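Local structure of MlnE (Bacillus amyloliquefaciens subsp. plantarum, 5D2E) at residues A[403-408]-A[430-435]; A[142-147]-A[388-393]; A[35-40]-A[484-489]. The protein is the N-terminal ketoreductase piece of a macrolactin assembly-line synthase, a B-type domain that binds NADP and probably reduces beta-keto groups of the growing polyketide chain. All coordinates share one frame; numbering follows the deposited sequence.

Contact 1 (A[403-408]-A[430-435]). With NAP (NADP nicotinamide-adenine-dinucleotide phosphate), chain B.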
loop_
_atom_site.group_PDB
_atom_site.type_symbol
_atom_site.label_atom_id
_atom_site.label_comp_id
_atom_site.label_asym_id
_atom_site.label_seq_id
_atom_site.Cartn_x
_atom_site.Cartn_y
_atom_site.Cartn_z
ATOM N N PHE A 403 17.093 1.544 -2.020
ATOM C CA PHE A 403 15.872 2.364 -2.248
ATOM C C PHE A 403 14.910 1.797 -1.229
ATOM O O PHE A 403 14.425 0.667 -1.399
ATOM C CB PHE A 403 15.376 2.173 -3.700
ATOM C CG PHE A 403 14.206 3.061 -4.102
ATOM C CD1 PHE A 403 12.927 2.751 -3.715
ATOM C CD2 PHE A 403 14.384 4.158 -4.924
ATOM C CE1 PHE A 403 11.858 3.537 -4.113
ATOM C CE2 PHE A 403 13.315 4.938 -5.350
ATOM C CZ PHE A 403 12.046 4.620 -4.958
ATOM N N VAL A 404 14.687 2.536 -0.142
ATOM C CA VAL A 404 13.930 2.048 0.995
ATOM C C VAL A 404 12.716 2.929 1.218
ATOM O O VAL A 404 12.843 4.133 1.314
ATOM C CB VAL A 404 14.742 1.966 2.306
ATOM C CG1 VAL A 404 13.878 1.421 3.442
ATOM C CG2 VAL A 404 16.003 1.090 2.129
ATOM N N MET A 405 11.548 2.309 1.196
ATOM C CA MET A 405 10.288 2.975 1.414
ATOM C C MET A 405 9.815 2.775 2.878
ATOM O O MET A 405 9.715 1.654 3.404
ATOM C CB MET A 405 9.292 2.448 0.403
ATOM C CG MET A 405 9.662 2.863 -1.029
ATOM S SD MET A 405 8.787 1.844 -2.237
ATOM C CE MET A 405 9.869 0.445 -2.097
ATOM N N PHE A 406 9.481 3.894 3.537
ATOM C CA PHE A 406 8.927 3.869 4.936
ATOM C C PHE A 406 7.422 3.737 4.849
ATOM O O PHE A 406 6.674 4.728 4.690
ATOM C CB PHE A 406 9.357 5.135 5.702
ATOM C CG PHE A 406 10.808 5.106 6.209
ATOM C CD1 PHE A 406 11.718 4.096 5.851
ATOM C CD2 PHE A 406 11.269 6.076 7.057
ATOM C CE1 PHE A 406 13.005 4.035 6.343
ATOM C CE2 PHE A 406 12.583 6.022 7.550
ATOM C CZ PHE A 406 13.442 5.007 7.209
ATOM N N SER A 407 6.985 2.483 4.869
ATOM C CA SER A 407 5.596 2.164 4.756
ATOM C C SER A 407 5.017 2.051 6.182
ATOM O O SER A 407 5.642 2.480 7.158
ATOM C CB SER A 407 5.463 0.881 3.918
ATOM O OG SER A 407 4.102 0.626 3.619
ATOM N N SER A 408 3.823 1.500 6.308
ATOM C CA SER A 408 3.112 1.481 7.533
ATOM C C SER A 408 2.447 0.156 7.680
ATOM O O SER A 408 1.955 -0.446 6.719
ATOM C CB SER A 408 2.061 2.626 7.535
ATOM O OG SER A 408 1.151 2.470 8.606
ATOM N N GLY A 430 3.774 -2.929 -2.915
ATOM C CA GLY A 430 3.692 -3.566 -4.227
ATOM C C GLY A 430 4.690 -3.015 -5.257
ATOM O O GLY A 430 5.186 -3.771 -6.122
ATOM N N PHE A 431 5.099 -1.760 -5.091
ATOM C CA PHE A 431 6.009 -1.150 -6.022
ATOM C C PHE A 431 7.385 -1.802 -5.998
ATOM O O PHE A 431 8.155 -1.705 -6.964
ATOM C CB PHE A 431 6.106 0.363 -5.799
ATOM C CG PHE A 431 6.870 1.090 -6.884
ATOM C CD1 PHE A 431 6.318 1.253 -8.157
ATOM C CD2 PHE A 431 8.160 1.571 -6.659
ATOM C CE1 PHE A 431 7.030 1.909 -9.175
ATOM C CE2 PHE A 431 8.836 2.277 -7.646
ATOM C CZ PHE A 431 8.303 2.437 -8.908
ATOM N N THR A 432 7.710 -2.457 -4.872
ATOM C CA THR A 432 8.942 -3.172 -4.763
ATOM C C THR A 432 9.053 -4.181 -5.939
ATOM O O THR A 432 10.173 -4.431 -6.446
ATOM C CB THR A 432 9.055 -4.011 -3.481
ATOM O OG1 THR A 432 7.963 -4.898 -3.431
ATOM C CG2 THR A 432 9.089 -3.146 -2.197
ATOM N N GLN A 433 7.942 -4.770 -6.353
ATOM C CA GLN A 433 7.973 -5.767 -7.437
ATOM C C GLN A 433 8.244 -5.122 -8.785
ATOM O O GLN A 433 8.746 -5.786 -9.667
ATOM C CB GLN A 433 6.635 -6.459 -7.532
ATOM C CG GLN A 433 6.366 -7.361 -6.343
ATOM C CD GLN A 433 5.076 -8.181 -6.599
ATOM O OE1 GLN A 433 4.908 -8.825 -7.678
ATOM N NE2 GLN A 433 4.133 -8.112 -5.644
ATOM N N TYR A 434 7.873 -3.856 -8.966
ATOM C CA TYR A 434 8.162 -3.150 -10.170
ATOM C C TYR A 434 9.654 -2.935 -10.289
ATOM O O TYR A 434 10.270 -3.105 -11.351
ATOM C CB TYR A 434 7.389 -1.823 -10.222
ATOM C CG TYR A 434 7.663 -0.942 -11.437
ATOM C CD1 TYR A 434 8.712 -0.000 -11.438
ATOM C CD2 TYR A 434 6.877 -1.049 -12.585
ATOM C CE1 TYR A 434 8.944 0.824 -12.533
ATOM C CE2 TYR A 434 7.131 -0.250 -13.705
ATOM C CZ TYR A 434 8.167 0.677 -13.678
ATOM O OH TYR A 434 8.372 1.496 -14.776
ATOM N N ARG A 435 10.273 -2.525 -9.193
ATOM C CA ARG A 435 11.717 -2.272 -9.241
ATOM C C ARG A 435 12.489 -3.557 -9.577
ATOM O O ARG A 435 13.472 -3.522 -10.298
ATOM C CB ARG A 435 12.211 -1.667 -7.906
ATOM C CG ARG A 435 11.594 -0.306 -7.668
ATOM C CD ARG A 435 12.392 0.475 -6.639
ATOM N NE ARG A 435 13.453 1.246 -7.303
ATOM C CZ ARG A 435 14.739 1.103 -7.093
ATOM N NH1 ARG A 435 15.210 0.162 -6.282
ATOM N NH2 ARG A 435 15.543 1.905 -7.707
HETATM P PA NAP B . 6.543 13.580 9.703
HETATM O O1A NAP B . 7.448 14.102 10.851
HETATM O O2A NAP B . 5.310 14.326 9.224
HETATM O O5B NAP B . 7.553 13.538 8.453
HETATM C C5B NAP B . 7.032 13.328 7.147
HETATM C C4B NAP B . 7.685 14.408 6.322
HETATM O O4B NAP B . 7.212 14.266 4.965
HETATM C C3B NAP B . 7.326 15.860 6.742
HETATM O O3B NAP B . 8.476 16.529 7.270
HETATM C C2B NAP B . 6.895 16.539 5.431
HETATM O O2B NAP B . 7.463 17.813 5.307
HETATM C C1B NAP B . 7.370 15.530 4.358
HETATM N N9A NAP B . 6.563 15.515 3.146
HETATM C C8A NAP B . 5.194 15.314 3.033
HETATM N N7A NAP B . 4.783 15.429 1.722
HETATM C C5A NAP B . 5.898 15.624 0.989
HETATM C C6A NAP B . 6.190 15.827 -0.412
HETATM N N6A NAP B . 5.141 15.765 -1.296
HETATM N N1A NAP B . 7.518 16.106 -0.786
HETATM C C2A NAP B . 8.496 16.145 0.138
HETATM N N3A NAP B . 8.289 15.963 1.472
HETATM C C4A NAP B . 7.060 15.717 1.936
HETATM O O3 NAP B . 6.099 12.036 9.983
HETATM P PN NAP B . 7.020 10.856 10.610
HETATM O O1N NAP B . 6.419 10.381 11.920
HETATM O O2N NAP B . 8.445 11.287 10.381
HETATM O O5D NAP B . 6.835 9.592 9.618
HETATM C C5D NAP B . 7.689 9.589 8.437
HETATM C C4D NAP B . 7.337 8.443 7.478
HETATM O O4D NAP B . 7.272 7.189 8.141
HETATM C C3D NAP B . 5.945 8.690 6.882
HETATM O O3D NAP B . 5.986 8.406 5.496
HETATM C C2D NAP B . 5.021 7.759 7.646
HETATM O O2D NAP B . 3.844 7.388 6.874
HETATM C C1D NAP B . 5.949 6.580 8.056
HETATM N N1N NAP B . 5.457 5.959 9.312
HETATM C C2N NAP B . 5.612 6.590 10.534
HETATM C C3N NAP B . 5.159 6.058 11.755
HETATM C C7N NAP B . 5.365 6.786 13.113
HETATM O O7N NAP B . 4.893 6.317 14.153
HETATM N N7N NAP B . 6.069 7.920 13.234
HETATM C C4N NAP B . 4.482 4.831 11.701
HETATM C C5N NAP B . 4.287 4.213 10.459
HETATM C C6N NAP B . 4.800 4.777 9.275
HETATM P P2B NAP B . 6.828 19.023 4.393
HETATM O O1X NAP B . 5.415 19.319 4.877
HETATM O O2X NAP B . 7.830 20.209 4.559
HETATM O O3X NAP B . 6.803 18.490 2.987
#
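The phenyl ring of F403 carries the guanidinium of R435 on one face, the two planes only 10° apart and their centres 4.1 Å from each other, while M405 SD lies at the ring edge, in plane. The cation sits off-centre: R435 CZ is 3.6 Å from F403 CG, so the charged group leans toward the root of the ring and R435 NH1 reaches F403 CB. The methylene R435 CD rests over the same face in a CH-pi contact, 4.0 Å from the F403 centroid. A bend at chi3 (89°) brings the end of R435 over the ring, where the guanidinium lies nearly parallel to it. Its rotation is further fixed by a salt bridge from NE to D392 and a hydrogen bond from NH1 to T444.

Two residues along the strand, M405 SD approaches the edge of the F431 ring near its plane, 4.5 Å from F431 CD2. Its methyl, M405 CE, packs 3.7 Å from T432 CG2; T432 OG1 turns back to the carbonyl of D429.

Strand 402-408 and helix 419-437 run nearly antiparallel here, with short-segment axes at 169°. The strand's other end borders the cofactor, S407 O lying 3.2 Å from NAP C6N. This is the strand-against-helix packing of a beta-alpha-beta unit in the Rossmann-type ketoreductase fold, beside its NADP site.

Contact 2 (A[142-147]-A[388-393]); sequences DAMRKQ and TVWLDK
M144, V389 and W390 form a Met-aromatic and aliphatic contact between two helices, 141-164 and 386-394, and it illustrates how one flexible thioether can bridge distant parts of a chain. M144 has the greatest area buried here. Its helix lies in the N-terminal half, consistent with the structural subdomain of such ketoreductases, whereas V389 and W390 stand in the catalytic, NADP-binding subdomain.

The backbones stay well apart, M144 CA and V389 CA being 9.7 Å from each other, and the side chains bridge the gap. M144 leaves its helix with CG anti to the carbonyl carbon (chi1 -70°) and an extended chi2 of -177°, then bends at chi3, which puts the sulfur against V389, tip to tip, and swings the methyl toward W390, though it also brushes V389 CG1. The contact with the indole rests on the sulfur: M144 SD approaches the six-membered ring of W390 obliquely, 5.3 Å from its centroid and 26° off the normal. The exact place of the methyl beside that ring is doubtful.

The indole enters from the opposite direction, and its NE1 is held outside the contact by the carbonyl of S335 and also by a bound glycerol, probably from the crystallisation liquor. F137 and I187 pack on M144, while F431 of helix 419-437 lies against V389, so the junction is buried among largely apolar side chains. M144 SD lies 3.9 Å from both V389 CG1 and V389 CG2.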
loop_
_atom_site.group_PDB
_atom_site.type_symbol
_atom_site.label_atom_id
_atom_site.label_comp_id
_atom_site.label_asym_id
_atom_site.label_seq_id
_atom_site.Cartn_x
_atom_site.Cartn_y
_atom_site.Cartn_z
ATOM N N ASP A 142 -0.342 9.869 -16.647
ATOM C CA ASP A 142 -1.623 9.555 -17.255
ATOM C C ASP A 142 -2.080 8.125 -16.910
ATOM O O ASP A 142 -3.228 7.892 -16.592
ATOM C CB ASP A 142 -1.508 9.689 -18.775
ATOM C CG ASP A 142 -2.848 9.553 -19.446
ATOM O OD1 ASP A 142 -3.698 10.423 -19.199
ATOM O OD2 ASP A 142 -3.085 8.554 -20.157
ATOM N N ALA A 143 -1.170 7.170 -16.985
ATOM C CA ALA A 143 -1.517 5.790 -16.725
ATOM C C ALA A 143 -1.908 5.645 -15.258
ATOM O O ALA A 143 -2.875 4.964 -14.955
ATOM C CB ALA A 143 -0.354 4.865 -17.006
ATOM N N MET A 144 -1.116 6.233 -14.369
ATOM C CA MET A 144 -1.408 6.093 -12.942
ATOM C C MET A 144 -2.728 6.739 -12.579
ATOM O O MET A 144 -3.517 6.159 -11.827
ATOM C CB MET A 144 -0.270 6.593 -12.120
ATOM C CG MET A 144 0.961 5.700 -12.209
ATOM S SD MET A 144 2.248 6.381 -11.084
ATOM C CE MET A 144 2.813 7.715 -12.079
ATOM N N ARG A 145 -3.009 7.903 -13.152
ATOM C CA ARG A 145 -4.289 8.554 -12.904
ATOM C C ARG A 145 -5.445 7.675 -13.339
ATOM O O ARG A 145 -6.434 7.549 -12.594
ATOM C CB ARG A 145 -4.367 9.921 -13.607
ATOM C CG ARG A 145 -3.609 11.012 -12.893
ATOM C CD ARG A 145 -3.908 12.408 -13.478
ATOM N NE ARG A 145 -3.055 13.416 -12.869
ATOM C CZ ARG A 145 -3.160 13.847 -11.602
ATOM N NH1 ARG A 145 -4.066 13.362 -10.749
ATOM N NH2 ARG A 145 -2.320 14.779 -11.175
ATOM N N LYS A 146 -5.349 7.062 -14.515
ATOM C CA LYS A 146 -6.439 6.182 -14.998
ATOM C C LYS A 146 -6.618 4.986 -14.107
ATOM O O LYS A 146 -7.781 4.624 -13.800
ATOM C CB LYS A 146 -6.216 5.723 -16.423
ATOM C CG LYS A 146 -6.229 6.915 -17.353
ATOM C CD LYS A 146 -6.223 6.570 -18.841
ATOM C CE LYS A 146 -6.467 7.886 -19.616
ATOM N NZ LYS A 146 -5.773 7.971 -20.931
ATOM N N GLN A 147 -5.494 4.383 -13.663
ATOM C CA GLN A 147 -5.611 3.201 -12.788
ATOM C C GLN A 147 -6.286 3.584 -11.445
ATOM O O GLN A 147 -7.156 2.883 -10.951
ATOM C CB GLN A 147 -4.294 2.518 -12.556
ATOM C CG GLN A 147 -3.693 1.833 -13.819
ATOM C CD GLN A 147 -2.703 0.775 -13.431
ATOM O OE1 GLN A 147 -1.951 0.946 -12.443
ATOM N NE2 GLN A 147 -2.767 -0.349 -14.091
ATOM N N THR A 388 6.814 8.162 -4.828
ATOM C CA THR A 388 7.625 6.962 -4.915
ATOM C C THR A 388 8.012 6.669 -6.361
ATOM O O THR A 388 9.175 6.354 -6.653
ATOM C CB THR A 388 6.850 5.793 -4.330
ATOM O OG1 THR A 388 6.442 6.096 -3.001
ATOM C CG2 THR A 388 7.693 4.542 -4.296
ATOM N N VAL A 389 7.022 6.765 -7.256
ATOM C CA VAL A 389 7.247 6.419 -8.671
ATOM C C VAL A 389 8.188 7.416 -9.293
ATOM O O VAL A 389 9.083 7.039 -10.056
ATOM C CB VAL A 389 5.909 6.260 -9.452
ATOM C CG1 VAL A 389 6.126 6.020 -10.943
ATOM C CG2 VAL A 389 5.102 5.063 -8.853
ATOM N N TRP A 390 8.010 8.694 -8.949
ATOM C CA TRP A 390 8.869 9.718 -9.516
ATOM C C TRP A 390 10.297 9.611 -9.060
ATOM O O TRP A 390 11.253 9.886 -9.856
ATOM C CB TRP A 390 8.327 11.096 -9.225
ATOM C CG TRP A 390 6.940 11.392 -9.703
ATOM C CD1 TRP A 390 6.108 12.291 -9.134
ATOM C CD2 TRP A 390 6.251 10.878 -10.849
ATOM N NE1 TRP A 390 4.911 12.335 -9.792
ATOM C CE2 TRP A 390 4.984 11.525 -10.891
ATOM C CE3 TRP A 390 6.571 9.976 -11.871
ATOM C CZ2 TRP A 390 4.009 11.263 -11.892
ATOM C CZ3 TRP A 390 5.598 9.743 -12.898
ATOM C CH2 TRP A 390 4.332 10.367 -12.875
ATOM N N LEU A 391 10.491 9.167 -7.810
ATOM C CA LEU A 391 11.845 8.991 -7.270
ATOM C C LEU A 391 12.539 7.834 -7.979
ATOM O O LEU A 391 13.678 7.926 -8.364
ATOM C CB LEU A 391 11.793 8.702 -5.793
ATOM C CG LEU A 391 11.483 9.860 -4.858
ATOM C CD1 LEU A 391 10.982 9.431 -3.495
ATOM C CD2 LEU A 391 12.785 10.667 -4.699
ATOM N N ASP A 392 11.840 6.735 -8.162
ATOM C CA ASP A 392 12.400 5.624 -8.915
ATOM C C ASP A 392 12.723 6.061 -10.360
ATOM O O ASP A 392 13.776 5.709 -10.888
ATOM C CB ASP A 392 11.431 4.477 -8.981
ATOM C CG ASP A 392 11.857 3.397 -9.996
ATOM O OD1 ASP A 392 12.749 2.620 -9.635
ATOM O OD2 ASP A 392 11.291 3.359 -11.092
ATOM N N LYS A 393 11.801 6.778 -10.977
ATOM C CA LYS A 393 11.900 7.185 -12.361
ATOM C C LYS A 393 13.072 8.148 -12.556
ATOM O O LYS A 393 13.936 7.885 -13.363
ATOM C CB LYS A 393 10.626 7.839 -12.823
ATOM C CG LYS A 393 10.543 8.021 -14.341
ATOM C CD LYS A 393 9.144 8.565 -14.655
ATOM C CE LYS A 393 8.825 8.596 -16.148
ATOM N NZ LYS A 393 7.465 9.062 -16.418
#

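Contact 3 (A[35-40]-A[484-489]); sequences THLYEM and FQDSMS
D486 and S487, on helix 477-488, receive L37 from strand 35-46, a small example of polar side chains offering a leucine their carbon and oxygen surfaces. The D486 side chain crosses that of L37 at a slant, and its OD2 comes 3.6 Å from L37 CD1. With D486 CG opposite the backbone N (chi1 -168°), the carboxylate is carried out to L37. This is van der Waals packing; the other oxygen, OD1, makes a long, weak ion pair with R490. S487 follows, with OG 3.6 Å from L37 CD1 and 4.0 Å from L37 CD2. The hydroxyl is also hydrogen-bonded within its helix to the carbonyl of A483. Further on comes S489, whose backbone N and hydroxyl both bind D486 O; the hydroxyl bond, S489 OG to D486 O, is 2.9 Å long and tilted 18° from the carbonyl plane. Two donors thus hold this carbonyl.

Around this spot, strand 35-46 pairs antiparallel with strands 249-257 and 494-499. L37 also touches V497, and S487 touches L495, so helix 477-488 packs across strands 35-46 and 494-499, while helix 502-509 lies against H36 and Y38.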
loop_
_atom_site.group_PDB
_atom_site.type_symbol
_atom_site.label_atom_id
_atom_site.label_comp_id
_atom_site.label_asym_id
_atom_site.label_seq_id
_atom_site.Cartn_x
_atom_site.Cartn_y
_atom_site.Cartn_z
ATOM N N THR A 35 10.423 -6.509 19.763
ATOM C CA THR A 35 10.465 -6.085 18.356
ATOM C C THR A 35 10.634 -7.311 17.492
ATOM O O THR A 35 11.585 -8.058 17.643
ATOM C CB THR A 35 11.615 -5.133 18.123
ATOM O OG1 THR A 35 11.493 -4.077 19.056
ATOM C CG2 THR A 35 11.562 -4.500 16.739
ATOM N N HIS A 36 9.691 -7.543 16.603
ATOM C CA HIS A 36 9.719 -8.732 15.755
ATOM C C HIS A 36 9.540 -8.309 14.250
ATOM O O HIS A 36 8.782 -7.368 13.947
ATOM C CB HIS A 36 8.583 -9.663 16.207
ATOM C CG HIS A 36 8.354 -9.688 17.692
ATOM N ND1 HIS A 36 9.062 -10.521 18.542
ATOM C CD2 HIS A 36 7.492 -8.990 18.478
ATOM C CE1 HIS A 36 8.666 -10.307 19.788
ATOM N NE2 HIS A 36 7.705 -9.396 19.780
ATOM N N LEU A 37 10.275 -8.972 13.350
ATOM C CA LEU A 37 10.116 -8.773 11.920
ATOM C C LEU A 37 9.261 -9.891 11.321
ATOM O O LEU A 37 9.341 -11.051 11.742
ATOM C CB LEU A 37 11.439 -8.744 11.243
ATOM C CG LEU A 37 12.551 -7.831 11.713
ATOM C CD1 LEU A 37 13.595 -7.837 10.606
ATOM C CD2 LEU A 37 12.110 -6.425 11.947
ATOM N N TYR A 38 8.396 -9.503 10.383
ATOM C CA TYR A 38 7.450 -10.363 9.735
ATOM C C TYR A 38 7.546 -10.201 8.183
ATOM O O TYR A 38 7.901 -9.161 7.667
ATOM C CB TYR A 38 6.015 -10.012 10.183
ATOM C CG TYR A 38 5.817 -10.214 11.649
ATOM C CD1 TYR A 38 6.290 -9.276 12.556
ATOM C CD2 TYR A 38 5.211 -11.317 12.125
ATOM C CE1 TYR A 38 6.144 -9.461 13.903
ATOM C CE2 TYR A 38 5.051 -11.528 13.479
ATOM C CZ TYR A 38 5.515 -10.594 14.364
ATOM O OH TYR A 38 5.371 -10.798 15.713
ATOM N N GLU A 39 7.234 -11.283 7.480
ATOM C CA GLU A 39 7.190 -11.300 6.034
ATOM C C GLU A 39 5.946 -12.042 5.588
ATOM O O GLU A 39 5.386 -12.898 6.309
ATOM C CB GLU A 39 8.472 -11.919 5.416
ATOM C CG GLU A 39 8.645 -13.379 5.750
ATOM C CD GLU A 39 10.057 -13.921 5.525
ATOM O OE1 GLU A 39 10.819 -13.329 4.753
ATOM O OE2 GLU A 39 10.416 -14.926 6.216
ATOM N N MET A 40 5.533 -11.747 4.345
ATOM C CA MET A 40 4.394 -12.429 3.772
ATOM C C MET A 40 4.756 -13.857 3.428
ATOM O O MET A 40 5.797 -14.118 2.829
ATOM C CB MET A 40 3.923 -11.697 2.533
ATOM C CG MET A 40 3.310 -10.352 2.855
ATOM S SD MET A 40 1.802 -10.599 3.771
ATOM C CE MET A 40 1.326 -8.849 3.895
ATOM N N PHE A 484 15.573 -1.709 11.345
ATOM C CA PHE A 484 16.012 -1.270 10.046
ATOM C C PHE A 484 17.310 -1.932 9.685
ATOM O O PHE A 484 17.453 -2.516 8.612
ATOM C CB PHE A 484 16.211 0.210 10.057
ATOM C CG PHE A 484 16.940 0.728 8.861
ATOM C CD1 PHE A 484 16.278 0.928 7.679
ATOM C CD2 PHE A 484 18.317 1.000 8.919
ATOM C CE1 PHE A 484 16.921 1.390 6.591
ATOM C CE2 PHE A 484 18.963 1.471 7.807
ATOM C CZ PHE A 484 18.260 1.645 6.633
ATOM N N GLN A 485 18.262 -1.856 10.609
ATOM C CA GLN A 485 19.548 -2.535 10.451
ATOM C C GLN A 485 19.384 -4.008 10.156
ATOM O O GLN A 485 19.993 -4.525 9.209
ATOM C CB GLN A 485 20.388 -2.292 11.745
ATOM C CG GLN A 485 21.857 -2.537 11.649
ATOM C CD GLN A 485 22.560 -1.703 10.587
ATOM O OE1 GLN A 485 22.409 -0.471 10.480
ATOM N NE2 GLN A 485 23.386 -2.382 9.815
ATOM N N ASP A 486 18.535 -4.709 10.896
ATOM C CA ASP A 486 18.321 -6.115 10.633
ATOM C C ASP A 486 17.657 -6.343 9.240
ATOM O O ASP A 486 18.045 -7.218 8.472
ATOM C CB ASP A 486 17.368 -6.704 11.645
ATOM C CG ASP A 486 17.316 -8.232 11.607
ATOM O OD1 ASP A 486 18.014 -8.882 10.778
ATOM O OD2 ASP A 486 16.552 -8.799 12.428
ATOM N N SER A 487 16.632 -5.546 8.979
ATOM C CA SER A 487 15.845 -5.640 7.731
ATOM C C SER A 487 16.748 -5.519 6.530
ATOM O O SER A 487 16.623 -6.268 5.589
ATOM C CB SER A 487 14.813 -4.545 7.706
ATOM O OG SER A 487 13.841 -4.852 8.672
ATOM N N MET A 488 17.704 -4.608 6.593
ATOM C CA MET A 488 18.574 -4.342 5.474
ATOM C C MET A 488 19.536 -5.500 5.141
ATOM O O MET A 488 20.051 -5.542 4.047
ATOM C CB MET A 488 19.361 -3.057 5.715
ATOM C CG MET A 488 18.551 -1.783 5.689
ATOM S SD MET A 488 17.746 -1.455 4.074
ATOM C CE MET A 488 19.163 -1.010 3.089
ATOM N N SER A 489 19.738 -6.427 6.075
ATOM C CA SER A 489 20.682 -7.520 5.903
ATOM C C SER A 489 19.914 -8.774 5.457
ATOM O O SER A 489 20.501 -9.822 5.205
ATOM C CB SER A 489 21.424 -7.772 7.240
ATOM O OG SER A 489 20.580 -8.560 8.111
#

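How the contacts relate
Starting from the N terminus, strand 35-40 is met first, but contact 3 closes only when the chain returns as helix 477-488, making the widest loop and joining the N-terminal strand 35-46 to a helix near the C terminus. Both other contacts fall within that span. Helix 142-147 opens contact 2, which closes at 388-393 and joins the N-terminal, probably structural, subdomain to the catalytic one. Contact 1 then opens at 403-408 and closes at 430-435, so contacts 1 and 2 lie in series without crossing. They also touch: F431 packs on D392, and T388 on M405. Strand 403-408 also reaches contact 3 through V404 against M488, so contact 1 links two contacts that do not touch.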